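Local coordinates for siderophore-interacting protein (PDB 6K2L) that probably releases iron from ferric siderophores by reduction, using bound FAD to pass electrons to the metal, at residues 19-22 / 26-29; 49-54 / 105-110; 97-102 / 109-114. The protein carries 1 engineered substitution. All coordinates share one frame; numbering follows the deposited sequence.

Interaction 1. Residues 19-22 / 26-29; sequences QDVS and RRIC
Two torsions of Arg26 bring its guanidinium against Asp20: CG lies opposite the backbone N (chi1 -178°), which carries the chain straight out from the strand, and a bend at chi3 (-84°) then turns the NE side of the group toward the carboxylate. The grip is side-on and two-pronged. Arg26 NE donates to Asp20 OD1 at 2.8 Å and Arg26 NH2 to Asp20 OD2 at 3.3 Å, each oxygen using its syn lone pair. The two flat groups are only 17° from coplanar, although each oxygen sits somewhat out of the guanidinium plane. A long arginine suits this place because its third nitrogen, NH1, is left to bond the carbonyl O of Ala112, tying the strand pair to the helix 107-114. On the other face of the sheet Arg27 behaves differently. Val21 CG1 lies over the middle of its guanidinium, 3.6 Å from Arg27 CZ, so that a branched apolar residue covers the flat group while the NE edge makes a salt bridge with Asp98. Gln19, on the same face, extends beside Arg27 at the exposed margin. Between the two faces the backbones pair as a hydrogen-bonded couple: Arg27 N gives a 2.7 Å bond to Gln19 O, and the return bond from Gln19 N to Arg27 O, at 3.0 Å, is weak. Asp20 and Arg26 form the next, non-hydrogen-bonded pair, which brings their side chains close on one face. Beyond it Val21 and Ser22 together oppose the residue before Arg26, a classic beta bulge at the point where the chain turns a corner. This bulged antiparallel hairpin supplies the first two strands, 11-20 and 25-31, of the six-stranded antiparallel barrel that, as in the ferredoxin reductase family, forms the flavin domain.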
loop_
_atom_site.group_PDB
_atom_site.type_symbol
_atom_site.label_atom_id
_atom_site.label_comp_id
_atom_site.label_asym_id
_atom_site.label_seq_id
_atom_site.Cartn_x
_atom_site.Cartn_y
_atom_site.Cartn_z
ATOM N N GLN A 19 -10.184 -5.781 -17.119
ATOM C CA GLN A 19 -11.338 -5.091 -16.568
ATOM C C GLN A 19 -11.282 -3.631 -17.001
ATOM O O GLN A 19 -10.224 -3.004 -16.953
ATOM C CB GLN A 19 -11.347 -5.215 -15.040
ATOM C CG GLN A 19 -12.178 -4.162 -14.364
ATOM C CD GLN A 19 -12.337 -4.418 -12.882
ATOM O OE1 GLN A 19 -11.366 -4.762 -12.193
ATOM N NE2 GLN A 19 -13.567 -4.253 -12.377
ATOM N N ASP A 20 -12.403 -3.090 -17.427
ATOM C CA ASP A 20 -12.439 -1.684 -17.823
ATOM C C ASP A 20 -13.071 -0.889 -16.684
ATOM O O ASP A 20 -14.291 -0.877 -16.523
ATOM C CB ASP A 20 -13.188 -1.521 -19.139
ATOM C CG ASP A 20 -12.295 -1.784 -20.355
ATOM O OD1 ASP A 20 -11.138 -2.237 -20.166
ATOM O OD2 ASP A 20 -12.757 -1.543 -21.501
ATOM N N VAL A 21 -12.226 -0.232 -15.875
ATOM C CA VAL A 21 -12.747 0.546 -14.753
ATOM C C VAL A 21 -13.430 1.795 -15.271
ATOM O O VAL A 21 -14.302 2.366 -14.611
ATOM C CB VAL A 21 -11.642 0.899 -13.741
ATOM C CG1 VAL A 21 -10.777 -0.309 -13.447
ATOM C CG2 VAL A 21 -10.835 2.018 -14.277
ATOM N N SER A 22 -13.072 2.215 -16.464
ATOM C CA SER A 22 -13.728 3.280 -17.192
ATOM C C SER A 22 -13.455 2.955 -18.648
ATOM O O SER A 22 -12.657 2.057 -18.936
ATOM C CB SER A 22 -13.190 4.657 -16.766
ATOM O OG SER A 22 -12.016 5.024 -17.479
ATOM N N ARG A 26 -7.928 0.636 -18.531
ATOM C CA ARG A 26 -8.083 -0.813 -18.564
ATOM C C ARG A 26 -7.136 -1.441 -17.550
ATOM O O ARG A 26 -5.918 -1.304 -17.674
ATOM C CB ARG A 26 -7.819 -1.342 -19.975
ATOM C CG ARG A 26 -8.002 -2.835 -20.100
ATOM C CD ARG A 26 -7.969 -3.274 -21.549
ATOM N NE ARG A 26 -9.299 -3.105 -22.135
ATOM C CZ ARG A 26 -9.535 -2.897 -23.424
ATOM N NH1 ARG A 26 -8.528 -2.855 -24.288
ATOM N NH2 ARG A 26 -10.779 -2.739 -23.844
ATOM N N ARG A 27 -7.695 -2.101 -16.542
ATOM C CA ARG A 27 -6.925 -2.731 -15.470
ATOM C C ARG A 27 -6.613 -4.163 -15.877
ATOM O O ARG A 27 -7.515 -5.014 -15.937
ATOM C CB ARG A 27 -7.699 -2.719 -14.151
ATOM C CG ARG A 27 -7.053 -3.547 -13.029
ATOM C CD ARG A 27 -7.452 -3.034 -11.627
ATOM N NE ARG A 27 -7.451 -1.577 -11.608
ATOM C CZ ARG A 27 -8.304 -0.814 -10.925
ATOM N NH1 ARG A 27 -9.245 -1.371 -10.162
ATOM N NH2 ARG A 27 -8.203 0.515 -11.017
ATOM N N ILE A 28 -5.339 -4.435 -16.146
ATOM C CA ILE A 28 -4.877 -5.756 -16.534
ATOM C C ILE A 28 -4.205 -6.381 -15.325
ATOM O O ILE A 28 -3.317 -5.778 -14.710
ATOM C CB ILE A 28 -3.924 -5.679 -17.730
ATOM C CG1 ILE A 28 -4.682 -5.173 -18.965
ATOM C CG2 ILE A 28 -3.291 -7.006 -17.937
ATOM C CD1 ILE A 28 -3.772 -4.813 -20.153
ATOM N N CYS A 29 -4.670 -7.558 -14.941
ATOM C CA CYS A 29 -4.173 -8.237 -13.758
ATOM C C CYS A 29 -3.269 -9.373 -14.196
ATOM O O CYS A 29 -3.689 -10.257 -14.943
ATOM C CB CYS A 29 -5.322 -8.767 -12.912
ATOM S SG CYS A 29 -4.726 -9.905 -11.658
#

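Interaction 2. Residues 49-54 / 105-110; sequences IMLPQP and GGPASR. With FAD (flavin-adenine dinucleotide), chain C.
Leu51 reaches the helix start with one methyl. With its CG opposite the carbonyl carbon (chi1 -62°), the side chain leans across so that CD1 rests on the backbone of the first turn, 3.6 Å from Ala108 N, and also meets the CB atoms of Pro107 and Ala108, each 3.9 Å from Leu51 CD1. Ile49 adds a looser touch, its chain extended beyond CG1 (chi2 167°) and its CD1 ending 4.3 Å from Ala108 CB. Branched apolar residues suit this buried wall, which Leu121 and Phe83 continue. The helix they pack against is used as a phosphate-binding N-terminus: Gly106 is the N-cap, and the amides of Ala108 and Ser109 point at one phosphate of the FAD pyrophosphate. Ala108 N donates to FAD O1P at 3.0 Å, whereas the bond from Ser109 N to FAD O2P is weak. Proline fits the first helical position, where no amide hydrogen is needed within the helix, and its ring touches the phosphate, Pro107 CD being 3.3 Å from FAD O1P. At Gly106 the backbone angles and the closeness of FAD O1A, 3.2 Å from Gly106 CA, leave no room for a side chain. The small CB of Ala108 fits between strand and phosphate, and the helix dipole may favour the anionic oxygens there.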
loop_
_atom_site.group_PDB
_atom_site.type_symbol
_atom_site.label_atom_id
_atom_site.label_comp_id
_atom_site.label_asym_id
_atom_site.label_seq_id
_atom_site.Cartn_x
_atom_site.Cartn_y
_atom_site.Cartn_z
ATOM N N ILE A 49 7.882 -2.183 -18.396
ATOM C CA ILE A 49 7.389 -3.359 -19.104
ATOM C C ILE A 49 8.210 -3.522 -20.378
ATOM O O ILE A 49 8.652 -2.540 -20.999
ATOM C CB ILE A 49 5.872 -3.282 -19.402
ATOM C CG1 ILE A 49 5.568 -2.327 -20.551
ATOM C CG2 ILE A 49 5.075 -2.994 -18.147
ATOM C CD1 ILE A 49 4.122 -2.448 -21.087
ATOM N N MET A 50 8.467 -4.767 -20.731
ATOM C CA MET A 50 9.307 -5.100 -21.867
ATOM C C MET A 50 8.411 -5.769 -22.892
ATOM O O MET A 50 7.837 -6.831 -22.634
ATOM C CB MET A 50 10.463 -6.005 -21.445
ATOM C CG MET A 50 11.480 -5.307 -20.546
ATOM S SD MET A 50 12.649 -6.399 -19.659
ATOM C CE MET A 50 11.831 -6.503 -18.069
ATOM N N LEU A 51 8.263 -5.140 -24.007
ATOM C CA LEU A 51 7.462 -5.613 -25.106
ATOM C C LEU A 51 8.373 -6.084 -26.234
ATOM O O LEU A 51 9.511 -5.621 -26.359
ATOM C CB LEU A 51 6.526 -4.504 -25.613
ATOM C CG LEU A 51 5.538 -4.069 -24.509
ATOM C CD1 LEU A 51 5.208 -2.559 -24.538
ATOM C CD2 LEU A 51 4.254 -4.885 -24.549
ATOM N N PRO A 52 7.912 -7.033 -27.035
ATOM C CA PRO A 52 8.659 -7.437 -28.226
ATOM C C PRO A 52 8.840 -6.291 -29.213
ATOM O O PRO A 52 8.024 -5.376 -29.306
ATOM C CB PRO A 52 7.778 -8.537 -28.829
ATOM C CG PRO A 52 6.383 -8.287 -28.201
ATOM C CD PRO A 52 6.706 -7.850 -26.828
ATOM N N GLN A 53 9.932 -6.367 -29.967
ATOM C CA GLN A 53 10.151 -5.501 -31.113
ATOM C C GLN A 53 9.232 -5.902 -32.263
ATOM O O GLN A 53 8.608 -6.969 -32.239
ATOM C CB GLN A 53 11.601 -5.595 -31.564
ATOM C CG GLN A 53 12.629 -5.392 -30.499
ATOM C CD GLN A 53 14.011 -5.857 -30.958
ATOM O OE1 GLN A 53 14.329 -5.857 -32.165
ATOM N NE2 GLN A 53 14.837 -6.269 -29.999
ATOM N N PRO A 54 9.136 -5.062 -33.298
ATOM C CA PRO A 54 8.359 -5.451 -34.488
ATOM C C PRO A 54 8.692 -6.825 -35.032
ATOM O O PRO A 54 7.780 -7.565 -35.414
ATOM C CB PRO A 54 8.714 -4.352 -35.498
ATOM C CG PRO A 54 8.998 -3.138 -34.651
ATOM C CD PRO A 54 9.557 -3.647 -33.345
ATOM N N GLY A 105 -1.380 4.561 -31.445
ATOM C CA GLY A 105 -0.412 3.504 -31.723
ATOM C C GLY A 105 0.745 3.439 -30.736
ATOM O O GLY A 105 0.860 4.238 -29.803
ATOM N N GLY A 106 1.629 2.457 -30.952
ATOM C CA GLY A 106 2.723 2.172 -30.032
ATOM C C GLY A 106 2.595 0.777 -29.452
ATOM O O GLY A 106 1.489 0.224 -29.383
ATOM N N PRO A 107 3.714 0.167 -29.040
ATOM C CA PRO A 107 3.643 -1.229 -28.566
ATOM C C PRO A 107 2.800 -1.423 -27.318
ATOM O O PRO A 107 2.091 -2.428 -27.228
ATOM C CB PRO A 107 5.115 -1.588 -28.306
ATOM C CG PRO A 107 5.791 -0.279 -28.056
ATOM C CD PRO A 107 5.086 0.704 -28.960
ATOM N N ALA A 108 2.869 -0.526 -26.330
ATOM C CA ALA A 108 2.058 -0.730 -25.125
ATOM C C ALA A 108 0.570 -0.569 -25.418
ATOM O O ALA A 108 -0.250 -1.320 -24.878
ATOM C CB ALA A 108 2.480 0.234 -24.010
ATOM N N SER A 109 0.210 0.396 -26.271
ATOM C CA SER A 109 -1.180 0.531 -26.700
ATOM C C SER A 109 -1.669 -0.732 -27.383
ATOM O O SER A 109 -2.809 -1.151 -27.154
ATOM C CB SER A 109 -1.345 1.719 -27.650
ATOM O OG SER A 109 -2.713 1.880 -27.998
ATOM N N ARG A 110 -0.825 -1.358 -28.214
ATOM C CA ARG A 110 -1.231 -2.597 -28.856
ATOM C C ARG A 110 -1.408 -3.709 -27.846
ATOM O O ARG A 110 -2.400 -4.449 -27.896
ATOM C CB ARG A 110 -0.218 -3.021 -29.915
ATOM C CG ARG A 110 -0.455 -4.449 -30.411
ATOM C CD ARG A 110 0.756 -4.981 -31.168
ATOM N NE ARG A 110 0.897 -4.388 -32.499
ATOM C CZ ARG A 110 1.898 -4.665 -33.327
ATOM N NH1 ARG A 110 2.837 -5.520 -32.936
ATOM N NH2 ARG A 110 1.960 -4.097 -34.537
HETATM P PA FAD C . 3.971 5.374 -27.609
HETATM O O1A FAD C . 4.493 4.339 -28.555
HETATM O O2A FAD C . 4.959 5.866 -26.543
HETATM O O5B FAD C . 3.467 6.743 -28.318
HETATM C C5B FAD C . 2.610 6.726 -29.479
HETATM C C4B FAD C . 1.843 8.023 -29.641
HETATM O O4B FAD C . 0.706 8.045 -28.749
HETATM C C3B FAD C . 2.597 9.323 -29.373
HETATM O O3B FAD C . 2.145 10.343 -30.262
HETATM C C2B FAD C . 2.241 9.628 -27.911
HETATM O O2B FAD C . 2.274 11.008 -27.556
HETATM C C1B FAD C . 0.805 9.123 -27.832
HETATM N N9A FAD C . 0.461 8.595 -26.535
HETATM C C8A FAD C . 1.252 7.816 -25.728
HETATM N N7A FAD C . 0.671 7.442 -24.611
HETATM C C5A FAD C . -0.595 8.006 -24.700
HETATM C C6A FAD C . -1.704 7.982 -23.836
HETATM N N6A FAD C . -1.722 7.311 -22.682
HETATM N N1A FAD C . -2.816 8.660 -24.218
HETATM C C2A FAD C . -2.799 9.317 -25.382
HETATM N N3A FAD C . -1.813 9.400 -26.284
HETATM C C4A FAD C . -0.737 8.715 -25.883
HETATM N N1 FAD C . 0.840 5.264 -18.751
HETATM C C2 FAD C . -0.245 4.491 -18.447
HETATM O O2 FAD C . -1.144 4.279 -19.264
HETATM N N3 FAD C . -0.363 3.932 -17.184
HETATM C C4 FAD C . 0.530 4.071 -16.150
HETATM O O4 FAD C . 0.318 3.517 -15.071
HETATM C C4X FAD C . 1.689 4.881 -16.484
HETATM N N5 FAD C . 2.615 5.063 -15.548
HETATM C C5X FAD C . 3.703 5.837 -15.866
HETATM C C6 FAD C . 4.667 6.058 -14.891
HETATM C C7 FAD C . 5.780 6.854 -15.148
HETATM C C7M FAD C . 6.814 7.046 -14.067
HETATM C C8 FAD C . 5.949 7.417 -16.428
HETATM C C8M FAD C . 7.163 8.249 -16.763
HETATM C C9 FAD C . 4.992 7.183 -17.410
HETATM C C9A FAD C . 3.870 6.410 -17.139
HETATM N N10 FAD C . 2.868 6.196 -18.108
HETATM C C10 FAD C . 1.751 5.442 -17.809
HETATM C "C1'" FAD C . 2.982 6.806 -19.445
HETATM C "C2'" FAD C . 3.275 5.813 -20.571
HETATM O "O2'" FAD C . 4.617 5.322 -20.508
HETATM C "C3'" FAD C . 3.048 6.521 -21.910
HETATM O "O3'" FAD C . 1.644 6.690 -22.095
HETATM C "C4'" FAD C . 3.628 5.794 -23.122
HETATM O "O4'" FAD C . 3.873 6.755 -24.153
HETATM C "C5'" FAD C . 2.708 4.692 -23.600
HETATM O "O5'" FAD C . 3.373 3.933 -24.626
HETATM P P FAD C . 2.625 3.502 -25.948
HETATM O O1P FAD C . 3.499 2.414 -26.584
HETATM O O2P FAD C . 1.235 3.120 -25.703
HETATM O O3P FAD C . 2.687 4.819 -26.852
#

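Interaction 3. Residues 97-102 / 109-114; sequences IDFALH and SRFANE. With FAD (flavin-adenine dinucleotide), chain C.
His102 is sandwiched between the cofactor and the helix: the FAD adenine lies over one face of its imidazole, with FAD C4A 3.6 Å above the plane, while Ser109 OG sits over the opposite face, toward the rim. Because His102 CG lies between its backbone N and carbonyl carbon (chi1 63°), the ring folds back into this slot and NE2 meets FAD O2P at its edge, a 3.2 Å, nearly straight bond (161°). ND1 accepts a bond from Asp104 N, and the two bonds together hold the ring's rotation. Beside it a water bridges strand end and helix, accepting from His102 N and donating to Asn113 OD1 at 3.0 Å. Deeper in, the contact becomes apolar. Ala112 CB is 3.5 Å from Phe99 CD2, its smallness letting the ring lie close to the helix, and Phe99 CZ meets the edge of the Phe111 ring, their planes 50° apart. Leu101 CD2 completes the seam against Ala112 and Asn113. The strand's backbone bonds the flavin's pyrimidine edge: Asp98 O accepts from FAD N3 at 3.0 Å, and Ala100 N gives a 2.9 Å bond to FAD O2. Strand, histidine and helix start thus form one wall of the FAD site in the barrel domain.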
loop_
_atom_site.group_PDB
_atom_site.type_symbol
_atom_site.label_atom_id
_atom_site.label_comp_id
_atom_site.label_asym_id
_atom_site.label_seq_id
_atom_site.Cartn_x
_atom_site.Cartn_y
_atom_site.Cartn_z
ATOM N N ILE A 97 -1.764 -3.604 -13.489
ATOM C CA ILE A 97 -1.321 -2.417 -14.207
ATOM C C ILE A 97 -2.507 -1.819 -14.942
ATOM O O ILE A 97 -3.212 -2.547 -15.653
ATOM C CB ILE A 97 -0.199 -2.744 -15.197
ATOM C CG1 ILE A 97 0.946 -3.422 -14.465
ATOM C CG2 ILE A 97 0.275 -1.463 -15.845
ATOM C CD1 ILE A 97 2.011 -4.010 -15.446
ATOM N N ASP A 98 -2.715 -0.495 -14.799
ATOM C CA ASP A 98 -3.814 0.215 -15.465
ATOM C C ASP A 98 -3.328 0.997 -16.691
ATOM O O ASP A 98 -2.521 1.930 -16.564
ATOM C CB ASP A 98 -4.503 1.188 -14.514
ATOM C CG ASP A 98 -5.294 0.506 -13.403
ATOM O OD1 ASP A 98 -5.408 -0.750 -13.365
ATOM O OD2 ASP A 98 -5.824 1.265 -12.550
ATOM N N PHE A 99 -3.874 0.666 -17.861
ATOM C CA PHE A 99 -3.477 1.239 -19.149
ATOM C C PHE A 99 -4.445 2.344 -19.576
ATOM O O PHE A 99 -5.655 2.100 -19.682
ATOM C CB PHE A 99 -3.440 0.134 -20.219
ATOM C CG PHE A 99 -2.226 -0.737 -20.137
ATOM C CD1 PHE A 99 -2.117 -1.716 -19.143
ATOM C CD2 PHE A 99 -1.169 -0.567 -21.022
ATOM C CE1 PHE A 99 -0.976 -2.502 -19.041
ATOM C CE2 PHE A 99 -0.028 -1.361 -20.926
ATOM C CZ PHE A 99 0.063 -2.325 -19.941
ATOM N N ALA A 100 -3.919 3.548 -19.837
ATOM C CA ALA A 100 -4.725 4.631 -20.420
ATOM C C ALA A 100 -4.900 4.351 -21.911
ATOM O O ALA A 100 -3.993 4.588 -22.707
ATOM C CB ALA A 100 -4.079 5.997 -20.189
ATOM N N LEU A 101 -6.074 3.841 -22.291
ATOM C CA LEU A 101 -6.365 3.476 -23.682
ATOM C C LEU A 101 -6.328 4.698 -24.598
ATOM O O LEU A 101 -6.766 5.790 -24.221
ATOM C CB LEU A 101 -7.742 2.790 -23.771
ATOM C CG LEU A 101 -7.941 1.400 -23.127
ATOM C CD1 LEU A 101 -9.285 0.782 -23.491
ATOM C CD2 LEU A 101 -6.784 0.423 -23.448
ATOM N N HIS A 102 -5.772 4.514 -25.798
ATOM C CA HIS A 102 -5.735 5.548 -26.835
ATOM C C HIS A 102 -5.616 4.857 -28.190
ATOM O O HIS A 102 -5.513 3.627 -28.282
ATOM C CB HIS A 102 -4.583 6.555 -26.624
ATOM C CG HIS A 102 -3.214 5.942 -26.712
ATOM N ND1 HIS A 102 -2.428 6.022 -27.841
ATOM C CD2 HIS A 102 -2.500 5.226 -25.807
ATOM C CE1 HIS A 102 -1.288 5.387 -27.631
ATOM N NE2 HIS A 102 -1.300 4.905 -26.399
ATOM N N SER A 109 0.210 0.396 -26.271
ATOM C CA SER A 109 -1.180 0.531 -26.700
ATOM C C SER A 109 -1.669 -0.732 -27.383
ATOM O O SER A 109 -2.809 -1.151 -27.154
ATOM C CB SER A 109 -1.345 1.719 -27.650
ATOM O OG SER A 109 -2.713 1.880 -27.998
ATOM N N ARG A 110 -0.825 -1.358 -28.214
ATOM C CA ARG A 110 -1.231 -2.597 -28.856
ATOM C C ARG A 110 -1.408 -3.709 -27.846
ATOM O O ARG A 110 -2.400 -4.449 -27.896
ATOM C CB ARG A 110 -0.218 -3.021 -29.915
ATOM C CG ARG A 110 -0.455 -4.449 -30.411
ATOM C CD ARG A 110 0.756 -4.981 -31.168
ATOM N NE ARG A 110 0.897 -4.388 -32.499
ATOM C CZ ARG A 110 1.898 -4.665 -33.327
ATOM N NH1 ARG A 110 2.837 -5.520 -32.936
ATOM N NH2 ARG A 110 1.960 -4.097 -34.537
ATOM N N PHE A 111 -0.480 -3.834 -26.914
ATOM C CA PHE A 111 -0.665 -4.857 -25.898
ATOM C C PHE A 111 -1.977 -4.646 -25.140
ATOM O O PHE A 111 -2.737 -5.601 -24.937
ATOM C CB PHE A 111 0.521 -4.870 -24.939
ATOM C CG PHE A 111 0.288 -5.717 -23.746
ATOM C CD1 PHE A 111 0.463 -7.097 -23.810
ATOM C CD2 PHE A 111 -0.141 -5.145 -22.563
ATOM C CE1 PHE A 111 0.230 -7.886 -22.696
ATOM C CE2 PHE A 111 -0.368 -5.928 -21.455
ATOM C CZ PHE A 111 -0.182 -7.302 -21.519
ATOM N N ALA A 112 -2.272 -3.398 -24.735
ATOM C CA ALA A 112 -3.490 -3.140 -23.965
ATOM C C ALA A 112 -4.766 -3.339 -24.793
ATOM O O ALA A 112 -5.752 -3.887 -24.288
ATOM C CB ALA A 112 -3.446 -1.739 -23.379
ATOM N N ASN A 113 -4.763 -2.929 -26.062
ATOM C CA ASN A 113 -5.947 -3.108 -26.897
ATOM C C ASN A 113 -6.213 -4.581 -27.187
ATOM O O ASN A 113 -7.345 -5.061 -27.022
ATOM C CB ASN A 113 -5.797 -2.315 -28.190
ATOM C CG ASN A 113 -5.666 -0.838 -27.927
ATOM O OD1 ASN A 113 -5.869 -0.393 -26.794
ATOM N ND2 ASN A 113 -5.311 -0.063 -28.951
ATOM N N GLU A 114 -5.185 -5.327 -27.584
ATOM C CA GLU A 114 -5.430 -6.705 -27.978
ATOM C C GLU A 114 -5.528 -7.660 -26.802
ATOM O O GLU A 114 -5.850 -8.839 -27.011
ATOM C CB GLU A 114 -4.334 -7.169 -28.922
ATOM C CG GLU A 114 -4.396 -6.494 -30.267
ATOM C CD GLU A 114 -3.169 -6.811 -31.111
ATOM O OE1 GLU A 114 -2.438 -7.773 -30.745
ATOM O OE2 GLU A 114 -2.957 -6.139 -32.153
HETATM P PA FAD C . 3.971 5.374 -27.609
HETATM O O1A FAD C . 4.493 4.339 -28.555
HETATM O O2A FAD C . 4.959 5.866 -26.543
HETATM O O5B FAD C . 3.467 6.743 -28.318
HETATM C C5B FAD C . 2.610 6.726 -29.479
HETATM C C4B FAD C . 1.843 8.023 -29.641
HETATM O O4B FAD C . 0.706 8.045 -28.749
HETATM C C3B FAD C . 2.597 9.323 -29.373
HETATM O O3B FAD C . 2.145 10.343 -30.262
HETATM C C2B FAD C . 2.241 9.628 -27.911
HETATM O O2B FAD C . 2.274 11.008 -27.556
HETATM C C1B FAD C . 0.805 9.123 -27.832
HETATM N N9A FAD C . 0.461 8.595 -26.535
HETATM C C8A FAD C . 1.252 7.816 -25.728
HETATM N N7A FAD C . 0.671 7.442 -24.611
HETATM C C5A FAD C . -0.595 8.006 -24.700
HETATM C C6A FAD C . -1.704 7.982 -23.836
HETATM N N6A FAD C . -1.722 7.311 -22.682
HETATM N N1A FAD C . -2.816 8.660 -24.218
HETATM C C2A FAD C . -2.799 9.317 -25.382
HETATM N N3A FAD C . -1.813 9.400 -26.284
HETATM C C4A FAD C . -0.737 8.715 -25.883
HETATM N N1 FAD C . 0.840 5.264 -18.751
HETATM C C2 FAD C . -0.245 4.491 -18.447
HETATM O O2 FAD C . -1.144 4.279 -19.264
HETATM N N3 FAD C . -0.363 3.932 -17.184
HETATM C C4 FAD C . 0.530 4.071 -16.150
HETATM O O4 FAD C . 0.318 3.517 -15.071
HETATM C C4X FAD C . 1.689 4.881 -16.484
HETATM N N5 FAD C . 2.615 5.063 -15.548
HETATM C C5X FAD C . 3.703 5.837 -15.866
HETATM C C6 FAD C . 4.667 6.058 -14.891
HETATM C C7 FAD C . 5.780 6.854 -15.148
HETATM C C7M FAD C . 6.814 7.046 -14.067
HETATM C C8 FAD C . 5.949 7.417 -16.428
HETATM C C8M FAD C . 7.163 8.249 -16.763
HETATM C C9 FAD C . 4.992 7.183 -17.410
HETATM C C9A FAD C . 3.870 6.410 -17.139
HETATM N N10 FAD C . 2.868 6.196 -18.108
HETATM C C10 FAD C . 1.751 5.442 -17.809
HETATM C "C1'" FAD C . 2.982 6.806 -19.445
HETATM C "C2'" FAD C . 3.275 5.813 -20.571
HETATM O "O2'" FAD C . 4.617 5.322 -20.508
HETATM C "C3'" FAD C . 3.048 6.521 -21.910
HETATM O "O3'" FAD C . 1.644 6.690 -22.095
HETATM C "C4'" FAD C . 3.628 5.794 -23.122
HETATM O "O4'" FAD C . 3.873 6.755 -24.153
HETATM C "C5'" FAD C . 2.708 4.692 -23.600
HETATM O "O5'" FAD C . 3.373 3.933 -24.626
HETATM P P FAD C . 2.625 3.502 -25.948
HETATM O O1P FAD C . 3.499 2.414 -26.584
HETATM O O2P FAD C . 1.235 3.120 -25.703
HETATM O O3P FAD C . 2.687 4.819 -26.852
HETATM O O HOH W 1 -4.105 1.878 -25.935
#

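All three contacts belong to the FAD-binding barrel domain, but at different depths. Interaction 1 is a surface contact between two neighbouring strands, held by charges and backbone pairing; interaction 2 is buried and purely apolar across its segments; interaction 3 is partly buried, apolar around its aromatic rings and polar at the histidine end, where a water bridges the segments. Interactions 2 and 3 share the helix 107-114 and the cofactor, and Leu51 CD2 packs on Phe111 CB at 3.8 Å, so the helix packs on strands 46-51 and 94-100. Strands 25-31 and 94-100 adjoin in the sheet, and the Arg27 NE to Asp98 OD1 salt bridge (2.8 Å) joins interaction 1 to interaction 3. Interactions 1 and 2 stay about 7 Å apart at their nearest atoms.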